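PDB 6QGM: VirX1 from Cyanophage Syn10, which iodinates diverse substrates as a marine viral halogenase, probably using a reduced flavin as its relatives among the flavin-dependent tryptophan halogenases do. Local coordinates for residues P243-D251 and Y417-Y427. Residues are numbered along the deposited sequence; the frame is centred on the assembly and turned at random.
Sequences PFSKKLAND and YWKWCTQMCNY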
ATOM      1  N   PRO B 243      -7.466  25.590  -2.730  1.00 57.98           N
ATOM      2  CA  PRO B 243      -6.312  26.123  -3.461  1.00 56.75           C
ATOM      3  C   PRO B 243      -5.077  25.223  -3.257  1.00 54.81           C
ATOM      4  O   PRO B 243      -5.071  24.489  -2.296  1.00 56.04           O
ATOM      5  CB  PRO B 243      -6.130  27.520  -2.847  1.00 55.81           C
ATOM      6  CG  PRO B 243      -6.590  27.339  -1.427  1.00 56.64           C
ATOM      7  CD  PRO B 243      -7.749  26.357  -1.507  1.00 58.41           C
ATOM      8  N   PHE B 244      -4.084  25.300  -4.151  1.00 52.22           N
ATOM      9  CA  PHE B 244      -2.813  24.536  -4.075  1.00 51.34           C
ATOM     10  C   PHE B 244      -1.684  25.375  -3.439  1.00 52.79           C
ATOM     11  O   PHE B 244      -0.502  24.944  -3.545  1.00 51.76           O
ATOM     12  CB  PHE B 244      -2.361  24.080  -5.466  1.00 51.74           C
ATOM     13  CG  PHE B 244      -3.232  23.051  -6.150  1.00 48.90           C
ATOM     14  CD1 PHE B 244      -3.719  21.962  -5.447  1.00 47.04           C
ATOM     15  CD2 PHE B 244      -3.530  23.151  -7.503  1.00 47.11           C
ATOM     16  CE1 PHE B 244      -4.509  21.014  -6.075  1.00 46.74           C
ATOM     17  CE2 PHE B 244      -4.319  22.200  -8.126  1.00 45.93           C
ATOM     18  CZ  PHE B 244      -4.809  21.136  -7.409  1.00 46.33           C
ATOM     19  N   SER B 245      -2.020  26.511  -2.803  1.00 55.22           N
ATOM     20  CA  SER B 245      -1.066  27.574  -2.364  1.00 54.82           C
ATOM     21  C   SER B 245      -0.059  27.051  -1.329  1.00 55.00           C
ATOM     22  O   SER B 245       0.973  27.728  -1.118  1.00 54.17           O
ATOM     23  CB  SER B 245      -1.770  28.809  -1.858  1.00 53.71           C
ATOM     24  OG  SER B 245      -2.940  28.466  -1.151  1.00 54.45           O
ATOM     25  N   LYS B 246      -0.329  25.896  -0.716  1.00 56.52           N
ATOM     26  CA  LYS B 246       0.596  25.261   0.254  1.00 59.77           C
ATOM     27  C   LYS B 246       1.812  24.643  -0.447  1.00 59.51           C
ATOM     28  O   LYS B 246       2.831  24.542   0.249  1.00 61.95           O
ATOM     29  CB  LYS B 246      -0.181  24.277   1.133  1.00 63.94           C
ATOM     30  CG  LYS B 246      -0.644  24.894   2.455  1.00 68.35           C
ATOM     31  CD  LYS B 246      -2.098  24.694   2.881  1.00 70.41           C
ATOM     32  CE  LYS B 246      -2.532  25.869   3.730  1.00 75.26           C
ATOM     33  NZ  LYS B 246      -3.727  25.538   4.541  1.00 81.08           N
ATOM     34  N   LYS B 247       1.744  24.284  -1.738  1.00 56.70           N
ATOM     35  CA  LYS B 247       2.917  23.710  -2.479  1.00 57.18           C
ATOM     36  C   LYS B 247       3.229  24.487  -3.774  1.00 57.96           C
ATOM     37  O   LYS B 247       4.394  24.384  -4.276  1.00 61.45           O
ATOM     38  CB  LYS B 247       2.705  22.224  -2.787  1.00 57.08           C
ATOM     39  CG  LYS B 247       1.398  21.899  -3.494  1.00 58.78           C
ATOM     40  CD  LYS B 247       1.099  20.438  -3.519  1.00 57.63           C
ATOM     41  CE  LYS B 247      -0.048  20.140  -4.441  1.00 57.66           C
ATOM     42  NZ  LYS B 247      -0.362  18.698  -4.421  1.00 59.48           N
ATOM     43  N   LEU B 248       2.251  25.203  -4.327  1.00 55.65           N
ATOM     44  CA  LEU B 248       2.423  26.012  -5.556  1.00 55.63           C
ATOM     45  C   LEU B 248       2.060  27.465  -5.240  1.00 56.07           C
ATOM     46  O   LEU B 248       0.895  27.721  -4.896  1.00 55.79           O
ATOM     47  CB  LEU B 248       1.537  25.426  -6.663  1.00 55.08           C
ATOM     48  CG  LEU B 248       1.899  24.021  -7.115  1.00 54.29           C
ATOM     49  CD1 LEU B 248       0.773  23.416  -7.941  1.00 54.73           C
ATOM     50  CD2 LEU B 248       3.201  24.039  -7.907  1.00 54.97           C
ATOM     51  N   ALA B 249       3.024  28.372  -5.390  1.00 55.98           N
ATOM     52  CA  ALA B 249       2.917  29.789  -4.973  1.00 56.39           C
ATOM     53  C   ALA B 249       2.218  30.629  -6.049  1.00 57.93           C
ATOM     54  O   ALA B 249       1.784  31.733  -5.720  1.00 58.81           O
ATOM     55  CB  ALA B 249       4.293  30.316  -4.664  1.00 55.93           C
ATOM     56  N   ASN B 250       2.121  30.139  -7.281  1.00 61.28           N
ATOM     57  CA  ASN B 250       1.679  30.945  -8.451  1.00 63.27           C
ATOM     58  C   ASN B 250       0.153  31.076  -8.425  1.00 62.45           C
ATOM     59  O   ASN B 250      -0.528  30.067  -8.442  1.00 65.53           O
ATOM     60  CB  ASN B 250       2.254  30.374  -9.757  1.00 65.77           C
ATOM     61  CG  ASN B 250       3.763  30.462  -9.796  1.00 65.01           C
ATOM     62  OD1 ASN B 250       4.343  31.272  -9.085  1.00 64.22           O
ATOM     63  ND2 ASN B 250       4.403  29.647 -10.625  1.00 65.30           N
ATOM     64  N   ASP B 251      -0.348  32.303  -8.353  1.00 61.86           N
ATOM     65  CA  ASP B 251      -1.795  32.618  -8.207  1.00 60.14           C
ATOM     66  C   ASP B 251      -2.238  33.621  -9.278  1.00 57.75           C
ATOM     67  O   ASP B 251      -3.439  33.942  -9.312  1.00 60.37           O
ATOM     68  CB  ASP B 251      -2.062  33.152  -6.803  1.00 60.18           C
ATOM     69  CG  ASP B 251      -1.234  34.379  -6.468  1.00 60.60           C
ATOM     70  OD1 ASP B 251      -0.176  34.567  -7.118  1.00 61.01           O
ATOM     71  OD2 ASP B 251      -1.634  35.120  -5.555  1.00 58.49           O
ATOM     72  N   TYR B 417      11.431  34.417  -3.970  1.00 52.32           N
ATOM     73  CA  TYR B 417      10.498  33.419  -4.556  1.00 52.05           C
ATOM     74  C   TYR B 417      11.161  32.048  -4.575  1.00 51.51           C
ATOM     75  O   TYR B 417      10.546  31.080  -4.091  1.00 51.62           O
ATOM     76  CB  TYR B 417      10.042  33.836  -5.952  1.00 52.18           C
ATOM     77  CG  TYR B 417       9.188  32.821  -6.660  1.00 53.18           C
ATOM     78  CD1 TYR B 417       7.825  32.748  -6.463  1.00 54.14           C
ATOM     79  CD2 TYR B 417       9.752  31.934  -7.560  1.00 55.25           C
ATOM     80  CE1 TYR B 417       7.047  31.807  -7.120  1.00 55.57           C
ATOM     81  CE2 TYR B 417       8.992  30.996  -8.240  1.00 55.32           C
ATOM     82  CZ  TYR B 417       7.630  30.930  -8.017  1.00 54.95           C
ATOM     83  OH  TYR B 417       6.878  30.000  -8.672  1.00 55.76           O
ATOM     84  N   TRP B 418      12.384  31.973  -5.104  1.00 52.08           N
ATOM     85  CA  TRP B 418      13.126  30.697  -5.285  1.00 51.75           C
ATOM     86  C   TRP B 418      13.673  30.225  -3.938  1.00 52.45           C
ATOM     87  O   TRP B 418      13.697  29.002  -3.720  1.00 49.23           O
ATOM     88  CB  TRP B 418      14.212  30.844  -6.363  1.00 52.24           C
ATOM     89  CG  TRP B 418      13.633  30.811  -7.742  1.00 51.21           C
ATOM     90  CD1 TRP B 418      13.481  31.852  -8.606  1.00 50.83           C
ATOM     91  CD2 TRP B 418      13.043  29.665  -8.378  1.00 50.67           C
ATOM     92  NE1 TRP B 418      12.861  31.432  -9.749  1.00 50.55           N
ATOM     93  CE2 TRP B 418      12.577  30.097  -9.639  1.00 51.08           C
ATOM     94  CE3 TRP B 418      12.885  28.322  -8.018  1.00 47.25           C
ATOM     95  CZ2 TRP B 418      11.952  29.227 -10.528  1.00 50.32           C
ATOM     96  CZ3 TRP B 418      12.264  27.472  -8.894  1.00 46.09           C
ATOM     97  CH2 TRP B 418      11.828  27.911 -10.139  1.00 48.07           C
ATOM     98  N   LYS B 419      14.057  31.152  -3.049  1.00 53.62           N
ATOM     99  CA  LYS B 419      14.460  30.792  -1.664  1.00 53.91           C
ATOM    100  C   LYS B 419      13.264  30.101  -0.995  1.00 52.15           C
ATOM    101  O   LYS B 419      13.490  29.072  -0.334  1.00 50.22           O
ATOM    102  CB  LYS B 419      15.002  31.995  -0.898  1.00 55.33           C
ATOM    103  CG  LYS B 419      16.122  31.635   0.073  1.00 59.65           C
ATOM    104  CD  LYS B 419      16.553  32.760   0.982  1.00 66.67           C
ATOM    105  CE  LYS B 419      16.925  32.305   2.390  1.00 71.61           C
ATOM    106  NZ  LYS B 419      16.558  33.310   3.425  1.00 72.08           N
ATOM    107  N   TRP B 420      12.037  30.589  -1.222  1.00 51.62           N
ATOM    108  CA  TRP B 420      10.817  29.975  -0.628  1.00 54.27           C
ATOM    109  C   TRP B 420      10.607  28.568  -1.195  1.00 55.25           C
ATOM    110  O   TRP B 420      10.333  27.642  -0.404  1.00 56.48           O
ATOM    111  CB  TRP B 420       9.550  30.802  -0.834  1.00 55.81           C
ATOM    112  CG  TRP B 420       8.362  30.159  -0.174  1.00 57.10           C
ATOM    113  CD1 TRP B 420       8.029  30.221   1.151  1.00 58.84           C
ATOM    114  CD2 TRP B 420       7.391  29.293  -0.786  1.00 57.57           C
ATOM    115  NE1 TRP B 420       6.924  29.457   1.406  1.00 59.26           N
ATOM    116  CE2 TRP B 420       6.499  28.890   0.230  1.00 59.12           C
ATOM    117  CE3 TRP B 420       7.199  28.799  -2.083  1.00 61.00           C
ATOM    118  CZ2 TRP B 420       5.422  28.035  -0.020  1.00 59.33           C
ATOM    119  CZ3 TRP B 420       6.126  27.959  -2.330  1.00 59.36           C
ATOM    120  CH2 TRP B 420       5.252  27.582  -1.309  1.00 58.79           C
ATOM    121  N   CYS B 421      10.693  28.433  -2.521  1.00 55.81           N
ATOM    122  CA  CYS B 421      10.384  27.183  -3.262  1.00 54.84           C
ATOM    123  C   CYS B 421      11.343  26.055  -2.851  1.00 53.92           C
ATOM    124  O   CYS B 421      10.864  24.916  -2.750  1.00 51.93           O
ATOM    125  CB  CYS B 421      10.449  27.398  -4.764  1.00 55.38           C
ATOM    126  SG  CYS B 421       9.059  28.367  -5.400  1.00 61.61           S
ATOM    127  N   THR B 422      12.621  26.371  -2.599  1.00 52.21           N
ATOM    128  CA  THR B 422      13.733  25.385  -2.510  1.00 51.58           C
ATOM    129  C   THR B 422      14.221  25.193  -1.079  1.00 51.92           C
ATOM    130  O   THR B 422      14.896  24.164  -0.847  1.00 51.61           O
ATOM    131  CB  THR B 422      14.945  25.789  -3.367  1.00 53.44           C
ATOM    132  OG1 THR B 422      15.430  27.075  -2.977  1.00 52.08           O
ATOM    133  CG2 THR B 422      14.633  25.806  -4.848  1.00 53.67           C
ATOM    134  N   GLN B 423      13.965  26.146  -0.171  1.00 52.43           N
ATOM    135  CA  GLN B 423      14.635  26.169   1.158  1.00 52.60           C
ATOM    136  C   GLN B 423      13.623  26.300   2.302  1.00 55.13           C
ATOM    137  O   GLN B 423      14.013  25.955   3.421  1.00 57.17           O
ATOM    138  CB  GLN B 423      15.677  27.291   1.203  1.00 50.39           C
ATOM    139  CG  GLN B 423      16.778  27.152   0.155  1.00 48.55           C
ATOM    140  CD  GLN B 423      17.543  25.859   0.274  1.00 48.32           C
ATOM    141  OE1 GLN B 423      17.780  25.367   1.380  1.00 46.79           O
ATOM    142  NE2 GLN B 423      17.926  25.292  -0.866  1.00 48.35           N
ATOM    143  N   MET B 424      12.396  26.769   2.063  1.00 58.87           N
ATOM    144  CA  MET B 424      11.439  27.101   3.154  1.00 61.91           C
ATOM    145  C   MET B 424      10.194  26.218   3.065  1.00 60.49           C
ATOM    146  O   MET B 424       9.868  25.573   4.062  1.00 64.09           O
ATOM    147  CB  MET B 424      11.059  28.581   3.122  1.00 66.71           C
ATOM    148  CG  MET B 424      12.160  29.457   3.682  1.00 71.87           C
ATOM    149  SD  MET B 424      11.515  31.047   4.246  1.00 87.12           S
ATOM    150  CE  MET B 424      10.404  30.556   5.572  1.00 82.10           C
ATOM    151  N   CYS B 425       9.530  26.163   1.918  1.00 61.41           N
ATOM    152  CA  CYS B 425       8.295  25.358   1.718  1.00 63.53           C
ATOM    153  C   CYS B 425       8.543  23.877   2.065  1.00 62.29           C
ATOM    154  O   CYS B 425       9.510  23.286   1.528  1.00 63.34           O
ATOM    155  CB  CYS B 425       7.807  25.475   0.286  1.00 65.23           C
ATOM    156  SG  CYS B 425       6.260  24.583   0.016  1.00 69.92           S
ATOM    157  N   ASN B 426       7.696  23.308   2.931  1.00 60.03           N
ATOM    158  CA  ASN B 426       7.688  21.871   3.317  1.00 58.47           C
ATOM    159  C   ASN B 426       6.664  21.121   2.464  1.00 57.40           C
ATOM    160  O   ASN B 426       5.455  21.340   2.643  1.00 56.65           O
ATOM    161  CB  ASN B 426       7.350  21.654   4.790  1.00 58.50           C
ATOM    162  CG  ASN B 426       8.348  22.325   5.698  1.00 59.10           C
ATOM    163  OD1 ASN B 426       7.981  23.223   6.454  1.00 58.56           O
ATOM    164  ND2 ASN B 426       9.606  21.913   5.597  1.00 58.63           N
ATOM    165  N   TYR B 427       7.134  20.231   1.591  1.00 56.47           N
ATOM    166  CA  TYR B 427       6.288  19.553   0.588  1.00 55.01           C
ATOM    167  C   TYR B 427       5.761  18.225   1.131  1.00 57.72           C
ATOM    168  O   TYR B 427       4.901  17.622   0.464  1.00 60.26           O
ATOM    169  CB  TYR B 427       7.084  19.408  -0.703  1.00 54.97           C
ATOM    170  CG  TYR B 427       7.408  20.713  -1.403  1.00 53.47           C
ATOM    171  CD1 TYR B 427       6.530  21.284  -2.314  1.00 51.22           C
ATOM    172  CD2 TYR B 427       8.600  21.379  -1.162  1.00 52.53           C
ATOM    173  CE1 TYR B 427       6.835  22.464  -2.968  1.00 51.40           C
ATOM    174  CE2 TYR B 427       8.924  22.559  -1.813  1.00 52.14           C
ATOM    175  CZ  TYR B 427       8.042  23.101  -2.726  1.00 51.63           C
ATOM    176  OH  TYR B 427       8.349  24.261  -3.376  1.00 51.50           O
TER
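Ala249 points its CB between two aromatic rings of the helix, meeting Trp420 CZ3 at 3.8 Å and Tyr417 CE1 at 4.0 Å. Both side chains leave the helix toward the loop, and with CG anti to the backbone N (chi1 -178° for Trp420) the rings reach it; their three-residue spacing puts them on neighbouring positions of one helical face. Beyond Ala249 the contact turns polar: Tyr417 OH donates to Asn250 OD1 at 2.9 Å. The side chains cross at about a right angle, yet the amide and phenol planes are nearly parallel, 5° apart. The hydroxyl approaches steeply, with a C=O...O angle of 102°, and is tilted from the carbonyl plane. Glu352 accepts from Asn250 ND2, which gives the amide a second anchor.

At the other end of the contact, Lys247 CB lies 4.0 Å from Tyr427 CD1, while Lys247 O faces the edge of that ring at CE1, 3.4 Å away. Tyr427 OH in turn donates to Cys421 O, lying in the carbonyl plane and using one of the oxygen's lone pairs, which ties the ring back to the helix. The extended Lys247 chain carries NZ away to a salt bridge with Asp401 and a hydrogen bond with Ser400. After the wider pi-type turn at 420-424, Cys425 sets CB over one face of the Trp420 indole and SG over one of Tyr427, each near the rim.

This is structural packing within the tryptophan-halogenase fold: the loop leading into strand 252-258 of the seven-stranded sheet meets helix 416-424, and helix 382-408 touches both, through Leu248 on Val403 and Tyr417 on Tyr407.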